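Local coordinates for sterol regulatory element-binding protein cleavage-activating protein (Schizosaccharomyces pombe, PDB 4YHC) that escorts the transcription factor precursor Sre1 to processing at low sterol or oxygen, this piece being its cytoplasmic WD40 domain, at residues Pro26-Leu31 / Gly454-Leu459; Asn122-Pro127 / Ser178-Ser183; Asn309-Ile314 / Ala335-Asp340; Gly361-Gly366 / Val460-Glu465. The protein carries 9 engineered substitutions. All blocks are in the same frame, centred on the assembly; numbering follows the deposited sequence.

Overall arrangement
Starting from the N terminus, the chain supplies 26-31, one half of contact 1, just after strand 20-24 has joined the last sheet of the propeller. Contact 2 then closes a loop between the first strands of two consecutive blades, 122-127 and 178-183. Contact 3 follows in series, bringing strand 335-337 back beside strand 311-317 at the periphery. Contact 4 opens at 361-366. Both remaining halves lie on or beside strand 456-462: 454-459 closes contact 1, whose long loop encloses contacts 2 and 3, and 460-465 closes contact 4. Contacts 1 and 4 therefore cross, tying the final sheet to the start of the first blade and to the five-stranded sheet next to it.

Contact 1. Residues Pro26-Leu31 / Gly454-Leu459; sequences PVHHQL and GNYVAL
Where the propeller ring closes, H28 and H29, in the loop from strand 20-24 to strand 33-38, meet N455 and Y456 at the start of strand 456-462. N455 holds H29 twice. Its O takes the N-H of H29 (N to O 3.3 Å) in the carbonyl plane and almost straight, at 174°. Its ND2 makes the shorter bond, 2.8 Å to H29 O, with that oxygen in the amide plane; a chi1 of 54°, placing CG between backbone N and carbonyl carbon, turns the amide to reach it. H29 O also accepts from H28 ND1, 3.2 Å away and well above the carbonyl plane. The Y456 edge with CE2 and CZ comes over one face of the H28 imidazole, CE2 of Y456 lying 3.5 Å from CD2 of H28, the planes inclined at 44°. A leucine in place of H28 has no N-H for H29 O, which would probably be left with N455 ND2 as its one side-chain donor here, and no flat surface for Y456. A water bridges V27 O and V457 N. The H29 ring leads into the first blade, to S53 OG and S47 OG, consistent with the histidine-serine network of WD repeats, while backbone bonds join V457 to V25, just before the loop, and G454 to I33 on strand 33-38.

Contact 2. Residues Asn122-Pro127 / Ser178-Ser183; sequences NVFWMP and SISIVS
F124, M126 and P127 pack against S178, S180 and V182 in a side-chain contact between the first strands of two consecutive propeller blades. The strands run almost parallel, 5° apart, with axes 7.8 Å from each other, and no backbone hydrogen bond crosses between them. The one direct hydrogen bond belongs to N122, whose ND2 gives to S178 OG over 3.0 Å, the acceptor lying near the amide plane. That same OG sits at the edge of the F124 ring, 3.5 Å from CZ of F124. S180 comes over a face of this ring instead: its CB stands 4.0 Å from the F124 centroid in a CH-pi contact, while its OG shares a water with W125 O. Farther along, packing is tight. M126 bends at its last torsion (chi3 89°), bringing CE to 3.4 Å from V182 CG2 as the two side chains slide past each other, and V182 CG1 presses on the CG-CD edge of the P127 ring, 3.4 Å from CG. W125 points away, giving NE1 to S90 OG in the preceding blade. Successive innermost strands side by side, each joined by hydrogen bonds to its own sheet and by side chains to the next blade, are typical of a β-propeller, here one built of WD repeats.

Contact 3. Residues Asn309-Ile314 / Ala335-Asp340; sequences NESYII and ASLTFD. Engineered in segment 335-340: S336 (natural residue Cys).
The Y312 ring carries the backbone of S336 over one face: CA of S336 lies 4.1 Å from the Y312 centroid and 14° off the ring normal, a CH-pi contact. At the edge of the same ring, in its plane, is CG1 of I314, while CE1 of Y312 is 3.6 Å from S336 OG. This serine is an engineered replacement for cysteine. Y312 reaches the strand through a chi1 of 62°, which swings its ring alongside the backbone toward S336. F339 is met obliquely, by I313 CG2 at 3.8 Å from its CE1 and by I314 O at 3.3 Å from its CZ; beyond the contact its ring stacks on H256. Strand 335-337 pairs in parallel with strand 311-314. L337 N gives a straight bond of 2.9 Å to Y312 O, and a weak one runs from A335 N to E310 O. S311 and L337 share the face turned from Y312 and S336, with S311 OG 3.4 Å from L337 CD1. No side-chain hydrogen bond crosses here: backbone bonds set the register, and apolar and CH-pi contacts fill in around them. The short strand is thus added to the sheet edge through its main chain, with the Y312 ring against its middle and F339 beyond its end.

Contact 4. Residues Gly361-Gly366 / Val460-Glu465; sequences GLYIFG and VGYGSE
F365 forms the centre of the contact, its ring turned so that the peptide of V460 and G461 lies over one face. V460 O stands 4.0 Å above the F365 plane, over the ring centre, and G461 N lies on the same face. CD1 of F365 touches V460 CG1 at 3.7 Å, and its CZ reaches Y462 N at the same distance. F365 gets there with CG opposite its carbonyl carbon, chi1 -59°. G461 presents only main chain to the ring. Beside F365 the two tyrosines cross obliquely: Y363 OH comes to the edge of the Y462 ring, 3.5 Å from CD2 of Y462, and the planes are inclined at 42°. In the next layer M414, on strand 406-416, touches Y363, F365 and Y462, while V449 on strand 448-453 backs both F365 and V460, and F20 lies against V460 and Y462. Backbone bonds fix the partners in their sheets, F365 to V356 and V460 to V449. An alanine in place of F365 removes the ring face under the V460-G461 peptide and is likely to open a gap between V460, M414 and V449. No hydrogen bond joins 361-366 to 460-465, whose strands run roughly antiparallel with axes 7.8 Å apart. The chemistry is that of two neighbouring sheets of the propeller held face to face by ring, methyl and peptide surfaces, so the fit depends on shape rather than on directed polar bonds.

Contact 1. Residues Pro26-Leu31 / Gly454-Leu459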
loop_
_atom_site.group_PDB
_atom_site.type_symbol
_atom_site.label_atom_id
_atom_site.label_comp_id
_atom_site.label_asym_id
_atom_site.label_seq_id
_atom_site.Cartn_x
_atom_site.Cartn_y
_atom_site.Cartn_z
ATOM N N PRO A 26 0.791 -19.939 -7.448
ATOM C CA PRO A 26 0.557 -21.385 -7.428
ATOM C C PRO A 26 -0.109 -21.950 -6.182
ATOM O O PRO A 26 -0.515 -23.101 -6.225
ATOM C CB PRO A 26 1.959 -22.002 -7.580
ATOM C CG PRO A 26 2.921 -20.906 -7.577
ATOM C CD PRO A 26 2.220 -19.596 -7.468
ATOM N N VAL A 27 -0.252 -21.169 -5.120
ATOM C CA VAL A 27 -0.930 -21.624 -3.895
ATOM C C VAL A 27 -2.274 -20.935 -3.737
ATOM O O VAL A 27 -2.469 -19.849 -4.276
ATOM C CB VAL A 27 -0.006 -21.447 -2.658
ATOM C CG1 VAL A 27 -0.730 -21.755 -1.343
ATOM C CG2 VAL A 27 1.147 -22.411 -2.790
ATOM N N HIS A 28 -3.226 -21.587 -3.070
ATOM C CA HIS A 28 -4.515 -20.951 -2.801
ATOM C C HIS A 28 -5.183 -21.401 -1.507
ATOM O O HIS A 28 -4.721 -22.276 -0.842
ATOM C CB HIS A 28 -5.462 -21.163 -3.977
ATOM C CG HIS A 28 -5.752 -22.593 -4.253
ATOM N ND1 HIS A 28 -6.721 -23.301 -3.564
ATOM C CD2 HIS A 28 -5.196 -23.460 -5.132
ATOM C CE1 HIS A 28 -6.742 -24.549 -3.998
ATOM N NE2 HIS A 28 -5.831 -24.670 -4.955
ATOM N N HIS A 29 -6.274 -20.749 -1.169
ATOM C CA HIS A 29 -6.991 -20.953 0.080
ATOM C C HIS A 29 -8.227 -21.799 -0.253
ATOM O O HIS A 29 -8.600 -21.900 -1.422
ATOM C CB HIS A 29 -7.479 -19.629 0.615
ATOM C CG HIS A 29 -6.392 -18.736 1.100
ATOM N ND1 HIS A 29 -6.147 -18.526 2.433
ATOM C CD2 HIS A 29 -5.491 -17.964 0.426
ATOM C CE1 HIS A 29 -5.144 -17.677 2.575
ATOM N NE2 HIS A 29 -4.753 -17.291 1.370
ATOM N N GLN A 30 -8.858 -22.351 0.771
ATOM C CA GLN A 30 -10.066 -23.170 0.560
ATOM C C GLN A 30 -11.292 -22.341 0.538
ATOM O O GLN A 30 -12.247 -22.761 -0.068
ATOM C CB GLN A 30 -10.215 -24.271 1.616
ATOM C CG GLN A 30 -10.009 -25.664 1.045
ATOM C CD GLN A 30 -8.618 -25.854 0.502
ATOM O OE1 GLN A 30 -7.647 -25.645 1.212
ATOM N NE2 GLN A 30 -8.511 -26.256 -0.752
ATOM N N LEU A 31 -11.285 -21.181 1.206
ATOM C CA LEU A 31 -12.352 -20.182 1.080
ATOM C C LEU A 31 -11.854 -18.855 0.427
ATOM O O LEU A 31 -10.683 -18.676 0.241
ATOM C CB LEU A 31 -12.920 -19.886 2.472
ATOM C CG LEU A 31 -14.014 -20.799 3.060
ATOM C CD1 LEU A 31 -15.402 -20.164 3.000
ATOM C CD2 LEU A 31 -14.071 -22.138 2.377
ATOM N N GLY A 454 -11.516 -14.600 -6.028
ATOM C CA GLY A 454 -12.015 -15.604 -5.069
ATOM C C GLY A 454 -11.018 -16.157 -4.080
ATOM O O GLY A 454 -10.561 -15.448 -3.182
ATOM N N ASN A 455 -10.644 -17.418 -4.233
ATOM C CA ASN A 455 -9.649 -17.985 -3.359
ATOM C C ASN A 455 -8.288 -18.096 -3.995
ATOM O O ASN A 455 -7.425 -18.697 -3.433
ATOM C CB ASN A 455 -10.107 -19.332 -2.825
ATOM C CG ASN A 455 -10.497 -20.270 -3.907
ATOM O OD1 ASN A 455 -11.138 -19.868 -4.877
ATOM N ND2 ASN A 455 -10.048 -21.510 -3.802
ATOM N N TYR A 456 -8.103 -17.471 -5.155
ATOM C CA TYR A 456 -6.829 -17.446 -5.842
ATOM C C TYR A 456 -6.321 -16.024 -5.888
ATOM O O TYR A 456 -7.097 -15.100 -5.704
ATOM C CB TYR A 456 -7.011 -17.917 -7.278
ATOM C CG TYR A 456 -7.506 -19.361 -7.344
ATOM C CD1 TYR A 456 -8.878 -19.644 -7.345
ATOM C CD2 TYR A 456 -6.607 -20.443 -7.416
ATOM C CE1 TYR A 456 -9.355 -20.967 -7.387
ATOM C CE2 TYR A 456 -7.088 -21.784 -7.500
ATOM C CZ TYR A 456 -8.473 -22.032 -7.466
ATOM O OH TYR A 456 -9.056 -23.304 -7.527
ATOM N N VAL A 457 -5.044 -15.872 -6.203
ATOM C CA VAL A 457 -4.510 -14.600 -6.600
ATOM C C VAL A 457 -3.787 -14.625 -7.962
ATOM O O VAL A 457 -3.027 -15.538 -8.233
ATOM C CB VAL A 457 -3.776 -13.805 -5.453
ATOM C CG1 VAL A 457 -3.634 -14.535 -4.116
ATOM C CG2 VAL A 457 -2.605 -12.981 -5.912
ATOM N N ALA A 458 -4.059 -13.591 -8.741
ATOM C CA ALA A 458 -3.411 -13.374 -10.009
ATOM C C ALA A 458 -2.462 -12.240 -9.839
ATOM O O ALA A 458 -2.852 -11.205 -9.312
ATOM C CB ALA A 458 -4.401 -12.951 -11.096
ATOM N N LEU A 459 -1.291 -12.420 -10.406
ATOM C CA LEU A 459 -0.303 -11.384 -10.599
ATOM C C LEU A 459 -0.391 -10.920 -12.034
ATOM O O LEU A 459 -0.398 -11.753 -12.987
ATOM C CB LEU A 459 1.068 -11.974 -10.313
ATOM C CG LEU A 459 1.697 -11.899 -8.926
ATOM C CD1 LEU A 459 0.784 -11.668 -7.764
ATOM C CD2 LEU A 459 2.676 -13.054 -8.665
HETATM O O HOH W 1 -3.703 -18.325 -6.276
#

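Contact 2. Residues Asn122-Pro127 / Ser178-Ser183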
loop_
_atom_site.group_PDB
_atom_site.type_symbol
_atom_site.label_atom_id
_atom_site.label_comp_id
_atom_site.label_asym_id
_atom_site.label_seq_id
_atom_site.Cartn_x
_atom_site.Cartn_y
_atom_site.Cartn_z
ATOM N N ASN A 122 -5.517 -1.383 13.585
ATOM C CA ASN A 122 -4.495 -1.262 12.564
ATOM C C ASN A 122 -3.156 -1.462 13.240
ATOM O O ASN A 122 -2.971 -0.892 14.311
ATOM C CB ASN A 122 -4.591 0.102 11.946
ATOM C CG ASN A 122 -3.869 0.190 10.632
ATOM O OD1 ASN A 122 -3.498 -0.831 10.035
ATOM N ND2 ASN A 122 -3.652 1.422 10.166
ATOM N N VAL A 123 -2.256 -2.301 12.672
ATOM C CA VAL A 123 -0.952 -2.573 13.257
ATOM C C VAL A 123 0.201 -2.257 12.338
ATOM O O VAL A 123 0.102 -2.561 11.195
ATOM C CB VAL A 123 -0.849 -4.061 13.623
ATOM C CG1 VAL A 123 0.539 -4.332 14.187
ATOM C CG2 VAL A 123 -1.904 -4.432 14.645
ATOM N N PHE A 124 1.288 -1.665 12.831
ATOM C CA PHE A 124 2.409 -1.233 11.990
ATOM C C PHE A 124 3.653 -1.570 12.722
ATOM O O PHE A 124 3.711 -1.344 13.902
ATOM C CB PHE A 124 2.554 0.320 11.914
ATOM C CG PHE A 124 1.306 1.032 11.732
ATOM C CD1 PHE A 124 0.639 0.932 10.572
ATOM C CD2 PHE A 124 0.823 1.852 12.730
ATOM C CE1 PHE A 124 -0.521 1.610 10.376
ATOM C CE2 PHE A 124 -0.348 2.523 12.565
ATOM C CZ PHE A 124 -1.031 2.396 11.382
ATOM N N TRP A 125 4.651 -2.055 12.011
ATOM C CA TRP A 125 6.018 -2.190 12.511
ATOM C C TRP A 125 6.860 -0.966 12.152
ATOM O O TRP A 125 6.836 -0.499 10.997
ATOM C CB TRP A 125 6.677 -3.356 11.807
ATOM C CG TRP A 125 6.149 -4.738 12.149
ATOM C CD1 TRP A 125 4.930 -5.222 11.877
ATOM C CD2 TRP A 125 6.877 -5.794 12.724
ATOM N NE1 TRP A 125 4.852 -6.522 12.222
ATOM C CE2 TRP A 125 6.047 -6.905 12.747
ATOM C CE3 TRP A 125 8.188 -5.926 13.171
ATOM C CZ2 TRP A 125 6.450 -8.162 13.277
ATOM C CZ3 TRP A 125 8.622 -7.178 13.648
ATOM C CH2 TRP A 125 7.751 -8.263 13.729
ATOM N N MET A 126 7.640 -0.467 13.095
ATOM C CA MET A 126 8.556 0.595 12.756
ATOM C C MET A 126 9.958 0.260 13.285
ATOM O O MET A 126 10.092 -0.256 14.369
ATOM C CB MET A 126 8.075 1.913 13.314
ATOM C CG MET A 126 6.603 2.232 12.878
ATOM S SD MET A 126 6.072 3.814 13.499
ATOM C CE MET A 126 6.617 4.789 12.145
ATOM N N PRO A 127 10.984 0.590 12.528
ATOM C CA PRO A 127 12.348 0.243 12.950
ATOM C C PRO A 127 12.688 1.001 14.209
ATOM O O PRO A 127 12.337 2.145 14.299
ATOM C CB PRO A 127 13.238 0.700 11.775
ATOM C CG PRO A 127 12.407 1.677 10.977
ATOM C CD PRO A 127 10.939 1.374 11.274
ATOM N N SER A 178 -5.480 5.460 10.263
ATOM C CA SER A 178 -4.160 5.729 10.804
ATOM C C SER A 178 -3.148 5.212 9.825
ATOM O O SER A 178 -3.393 4.239 9.168
ATOM C CB SER A 178 -3.994 5.102 12.173
ATOM O OG SER A 178 -4.182 3.690 12.069
ATOM N N ILE A 179 -2.009 5.888 9.754
ATOM C CA ILE A 179 -0.890 5.464 8.959
ATOM C C ILE A 179 0.423 5.691 9.671
ATOM O O ILE A 179 0.553 6.532 10.622
ATOM C CB ILE A 179 -0.792 6.220 7.644
ATOM C CG1 ILE A 179 -0.653 7.725 7.906
ATOM C CG2 ILE A 179 -1.984 5.858 6.785
ATOM C CD1 ILE A 179 -0.402 8.568 6.663
ATOM N N SER A 180 1.394 4.914 9.248
ATOM C CA SER A 180 2.771 5.054 9.766
ATOM C C SER A 180 3.616 5.812 8.773
ATOM O O SER A 180 3.493 5.605 7.581
ATOM C CB SER A 180 3.336 3.680 10.074
ATOM O OG SER A 180 3.977 3.155 8.989
ATOM N N ILE A 181 4.469 6.699 9.254
ATOM C CA ILE A 181 5.489 7.302 8.444
ATOM C C ILE A 181 6.877 7.119 9.092
ATOM O O ILE A 181 7.195 7.785 10.086
ATOM C CB ILE A 181 5.160 8.776 8.369
ATOM C CG1 ILE A 181 3.661 8.892 7.953
ATOM C CG2 ILE A 181 6.114 9.513 7.464
ATOM C CD1 ILE A 181 3.281 10.117 7.238
ATOM N N VAL A 182 7.662 6.228 8.517
ATOM C CA VAL A 182 9.029 5.893 8.958
ATOM C C VAL A 182 9.864 6.793 8.098
ATOM O O VAL A 182 10.102 6.509 6.961
ATOM C CB VAL A 182 9.315 4.406 8.691
ATOM C CG1 VAL A 182 10.761 4.013 9.074
ATOM C CG2 VAL A 182 8.343 3.582 9.464
ATOM N N SER A 183 10.212 7.952 8.597
ATOM C CA SER A 183 10.804 8.946 7.725
ATOM C C SER A 183 12.315 9.006 8.001
ATOM O O SER A 183 12.735 8.434 8.962
ATOM C CB SER A 183 10.148 10.292 7.976
ATOM O OG SER A 183 10.957 11.145 8.787
HETATM O O HOH W 2 5.248 0.769 9.272
#

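Contact 3. Residues Asn309-Ile314 / Ala335-Asp340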
loop_
_atom_site.group_PDB
_atom_site.type_symbol
_atom_site.label_atom_id
_atom_site.label_comp_id
_atom_site.label_asym_id
_atom_site.label_seq_id
_atom_site.Cartn_x
_atom_site.Cartn_y
_atom_site.Cartn_z
ATOM N N ASN A 309 12.273 10.954 -18.706
ATOM C CA ASN A 309 13.017 11.632 -19.754
ATOM C C ASN A 309 12.300 12.908 -20.173
ATOM O O ASN A 309 11.516 12.909 -21.123
ATOM C CB ASN A 309 13.213 10.714 -20.958
ATOM C CG ASN A 309 13.922 11.404 -22.104
ATOM O OD1 ASN A 309 14.347 12.553 -21.984
ATOM N ND2 ASN A 309 14.053 10.706 -23.226
ATOM N N GLU A 310 12.567 13.990 -19.452
ATOM C CA GLU A 310 11.910 15.262 -19.711
ATOM C C GLU A 310 12.141 16.232 -18.563
ATOM O O GLU A 310 12.851 17.224 -18.706
ATOM C CB GLU A 310 10.407 15.053 -19.901
ATOM C CG GLU A 310 9.941 15.097 -21.346
ATOM C CD GLU A 310 8.676 14.292 -21.574
ATOM O OE1 GLU A 310 8.762 13.047 -21.603
ATOM O OE2 GLU A 310 7.598 14.900 -21.722
ATOM N N SER A 311 11.528 15.936 -17.422
ATOM C CA SER A 311 11.572 16.831 -16.279
ATOM C C SER A 311 11.291 16.095 -14.975
ATOM O O SER A 311 11.097 14.882 -14.966
ATOM C CB SER A 311 10.545 17.942 -16.461
ATOM O OG SER A 311 9.284 17.395 -16.802
ATOM N N TYR A 312 11.268 16.843 -13.878
ATOM C CA TYR A 312 10.967 16.278 -12.572
ATOM C C TYR A 312 10.335 17.301 -11.709
ATOM O O TYR A 312 10.338 18.469 -12.020
ATOM C CB TYR A 312 12.269 15.793 -11.892
ATOM C CG TYR A 312 13.272 16.861 -11.628
ATOM C CD1 TYR A 312 13.272 17.571 -10.452
ATOM C CD2 TYR A 312 14.272 17.145 -12.574
ATOM C CE1 TYR A 312 14.209 18.560 -10.200
ATOM C CE2 TYR A 312 15.240 18.112 -12.327
ATOM C CZ TYR A 312 15.198 18.815 -11.167
ATOM O OH TYR A 312 16.131 19.771 -10.940
ATOM N N ILE A 313 9.870 16.863 -10.564
ATOM C CA ILE A 313 9.184 17.687 -9.615
ATOM C C ILE A 313 9.901 17.534 -8.354
ATOM O O ILE A 313 10.219 16.367 -7.955
ATOM C CB ILE A 313 7.779 17.051 -9.471
ATOM C CG1 ILE A 313 7.053 17.089 -10.806
ATOM C CG2 ILE A 313 6.943 17.634 -8.371
ATOM C CD1 ILE A 313 5.942 16.039 -10.902
ATOM N N ILE A 314 10.105 18.639 -7.640
ATOM C CA ILE A 314 10.623 18.600 -6.326
ATOM C C ILE A 314 9.454 18.539 -5.367
ATOM O O ILE A 314 8.772 19.543 -5.213
ATOM C CB ILE A 314 11.479 19.859 -6.022
ATOM C CG1 ILE A 314 12.735 19.874 -6.863
ATOM C CG2 ILE A 314 11.802 19.969 -4.543
ATOM C CD1 ILE A 314 13.375 21.258 -6.944
ATOM N N ALA A 335 14.429 19.490 -16.894
ATOM C CA ALA A 335 13.702 20.659 -16.408
ATOM C C ALA A 335 13.007 20.397 -15.063
ATOM O O ALA A 335 12.296 19.462 -14.937
ATOM C CB ALA A 335 12.674 21.047 -17.441
ATOM N N SER A 336 13.276 21.224 -14.078
ATOM C CA SER A 336 12.534 21.279 -12.826
ATOM C C SER A 336 11.176 21.966 -12.983
ATOM O O SER A 336 11.124 23.099 -13.395
ATOM C CB SER A 336 13.367 22.089 -11.887
ATOM O OG SER A 336 12.906 21.927 -10.597
ATOM N N LEU A 337 10.078 21.296 -12.678
ATOM C CA LEU A 337 8.731 21.903 -12.848
ATOM C C LEU A 337 8.162 22.448 -11.568
ATOM O O LEU A 337 8.370 21.874 -10.505
ATOM C CB LEU A 337 7.771 20.869 -13.301
ATOM C CG LEU A 337 8.056 20.206 -14.614
ATOM C CD1 LEU A 337 7.089 19.040 -14.811
ATOM C CD2 LEU A 337 7.958 21.194 -15.768
ATOM N N THR A 338 7.428 23.559 -11.669
ATOM C CA THR A 338 6.608 24.032 -10.563
ATOM C C THR A 338 5.343 23.216 -10.463
ATOM O O THR A 338 4.929 22.572 -11.433
ATOM C CB THR A 338 6.178 25.507 -10.743
ATOM O OG1 THR A 338 5.342 25.590 -11.902
ATOM C CG2 THR A 338 7.405 26.385 -10.917
ATOM N N PHE A 339 4.719 23.289 -9.300
ATOM C CA PHE A 339 3.491 22.566 -9.052
ATOM C C PHE A 339 2.437 23.041 -10.009
ATOM O O PHE A 339 1.756 22.223 -10.631
ATOM C CB PHE A 339 3.039 22.656 -7.583
ATOM C CG PHE A 339 3.946 21.900 -6.626
ATOM C CD1 PHE A 339 4.225 20.565 -6.820
ATOM C CD2 PHE A 339 4.514 22.532 -5.548
ATOM C CE1 PHE A 339 5.094 19.886 -5.994
ATOM C CE2 PHE A 339 5.351 21.854 -4.702
ATOM C CZ PHE A 339 5.662 20.530 -4.935
ATOM N N ASP A 340 2.371 24.344 -10.246
ATOM C CA ASP A 340 1.291 24.871 -11.136
ATOM C C ASP A 340 1.397 24.520 -12.606
ATOM O O ASP A 340 0.365 24.495 -13.269
ATOM C CB ASP A 340 1.085 26.371 -10.967
ATOM C CG ASP A 340 0.887 26.766 -9.529
ATOM O OD1 ASP A 340 0.452 25.933 -8.695
ATOM O OD2 ASP A 340 1.182 27.933 -9.220
#

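Contact 4. Residues Gly361-Gly366 / Val460-Glu465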
loop_
_atom_site.group_PDB
_atom_site.type_symbol
_atom_site.label_atom_id
_atom_site.label_comp_id
_atom_site.label_asym_id
_atom_site.label_seq_id
_atom_site.Cartn_x
_atom_site.Cartn_y
_atom_site.Cartn_z
ATOM N N GLY A 361 2.748 4.477 -9.269
ATOM C CA GLY A 361 1.678 5.139 -9.976
ATOM C C GLY A 361 1.789 5.183 -11.498
ATOM O O GLY A 361 1.042 5.893 -12.166
ATOM N N LEU A 362 2.773 4.524 -12.067
ATOM C CA LEU A 362 2.980 4.626 -13.500
ATOM C C LEU A 362 2.066 3.723 -14.365
ATOM O O LEU A 362 1.839 4.036 -15.539
ATOM C CB LEU A 362 4.448 4.315 -13.890
ATOM C CG LEU A 362 5.443 5.419 -13.563
ATOM C CD1 LEU A 362 6.842 5.003 -14.059
ATOM C CD2 LEU A 362 5.022 6.709 -14.241
ATOM N N TYR A 363 1.613 2.599 -13.820
ATOM C CA TYR A 363 0.724 1.707 -14.534
ATOM C C TYR A 363 -0.560 1.435 -13.731
ATOM O O TYR A 363 -0.538 1.314 -12.444
ATOM C CB TYR A 363 1.408 0.396 -14.749
ATOM C CG TYR A 363 2.632 0.433 -15.609
ATOM C CD1 TYR A 363 2.532 0.364 -16.987
ATOM C CD2 TYR A 363 3.886 0.541 -15.060
ATOM C CE1 TYR A 363 3.619 0.463 -17.818
ATOM C CE2 TYR A 363 5.006 0.626 -15.894
ATOM C CZ TYR A 363 4.852 0.581 -17.265
ATOM O OH TYR A 363 5.910 0.607 -18.092
ATOM N N ILE A 364 -1.672 1.349 -14.457
ATOM C CA ILE A 364 -2.915 0.839 -13.885
ATOM C C ILE A 364 -3.191 -0.541 -14.498
ATOM O O ILE A 364 -3.075 -0.720 -15.708
ATOM C CB ILE A 364 -4.115 1.745 -14.190
ATOM C CG1 ILE A 364 -3.802 3.180 -13.896
ATOM C CG2 ILE A 364 -5.382 1.270 -13.443
ATOM C CD1 ILE A 364 -4.768 4.114 -14.529
ATOM N N PHE A 365 -3.611 -1.488 -13.681
ATOM C CA PHE A 365 -3.996 -2.803 -14.163
ATOM C C PHE A 365 -5.371 -3.102 -13.699
ATOM O O PHE A 365 -5.790 -2.677 -12.619
ATOM C CB PHE A 365 -3.059 -3.883 -13.652
ATOM C CG PHE A 365 -1.583 -3.667 -14.050
ATOM C CD1 PHE A 365 -1.112 -4.114 -15.291
ATOM C CD2 PHE A 365 -0.700 -3.057 -13.203
ATOM C CE1 PHE A 365 0.226 -3.951 -15.681
ATOM C CE2 PHE A 365 0.657 -2.886 -13.586
ATOM C CZ PHE A 365 1.113 -3.312 -14.825
ATOM N N GLY A 366 -6.061 -3.920 -14.468
ATOM C CA GLY A 366 -7.378 -4.299 -14.092
ATOM C C GLY A 366 -7.846 -5.600 -14.652
ATOM O O GLY A 366 -7.266 -6.087 -15.614
ATOM N N VAL A 460 -0.429 -9.606 -12.192
ATOM C CA VAL A 460 -0.547 -8.937 -13.493
ATOM C C VAL A 460 0.452 -7.829 -13.527
ATOM O O VAL A 460 0.485 -6.973 -12.615
ATOM C CB VAL A 460 -1.953 -8.311 -13.671
ATOM C CG1 VAL A 460 -2.157 -7.684 -15.047
ATOM C CG2 VAL A 460 -3.047 -9.386 -13.454
ATOM N N GLY A 461 1.279 -7.831 -14.564
ATOM C CA GLY A 461 2.363 -6.866 -14.684
ATOM C C GLY A 461 2.847 -6.559 -16.077
ATOM O O GLY A 461 2.457 -7.213 -17.040
ATOM N N TYR A 462 3.678 -5.559 -16.158
ATOM C CA TYR A 462 4.283 -5.108 -17.410
ATOM C C TYR A 462 5.794 -5.020 -17.332
ATOM O O TYR A 462 6.393 -4.219 -16.580
ATOM C CB TYR A 462 3.741 -3.770 -17.891
ATOM C CG TYR A 462 4.156 -3.454 -19.248
ATOM C CD1 TYR A 462 3.593 -4.158 -20.332
ATOM C CD2 TYR A 462 5.083 -2.444 -19.516
ATOM C CE1 TYR A 462 3.992 -3.931 -21.606
ATOM C CE2 TYR A 462 5.480 -2.200 -20.827
ATOM C CZ TYR A 462 4.922 -2.949 -21.846
ATOM O OH TYR A 462 5.261 -2.730 -23.145
ATOM N N GLY A 463 6.427 -5.851 -18.116
ATOM C CA GLY A 463 7.861 -5.924 -18.082
ATOM C C GLY A 463 8.459 -6.203 -16.706
ATOM O O GLY A 463 9.510 -5.643 -16.349
ATOM N N SER A 464 7.765 -6.999 -15.918
ATOM C CA SER A 464 8.111 -7.173 -14.493
ATOM C C SER A 464 9.099 -8.319 -14.297
ATOM O O SER A 464 8.913 -9.384 -14.843
ATOM C CB SER A 464 6.857 -7.455 -13.675
ATOM O OG SER A 464 7.178 -7.726 -12.330
ATOM N N GLU A 465 10.093 -8.113 -13.440
ATOM C CA GLU A 465 11.046 -9.199 -13.095
ATOM C C GLU A 465 10.415 -10.269 -12.212
ATOM O O GLU A 465 11.034 -11.297 -11.928
ATOM C CB GLU A 465 12.180 -8.649 -12.279
ATOM C CG GLU A 465 13.012 -7.652 -13.020
ATOM C CD GLU A 465 14.048 -6.969 -12.124
ATOM O OE1 GLU A 465 14.248 -7.385 -10.960
ATOM O OE2 GLU A 465 14.673 -6.002 -12.613
#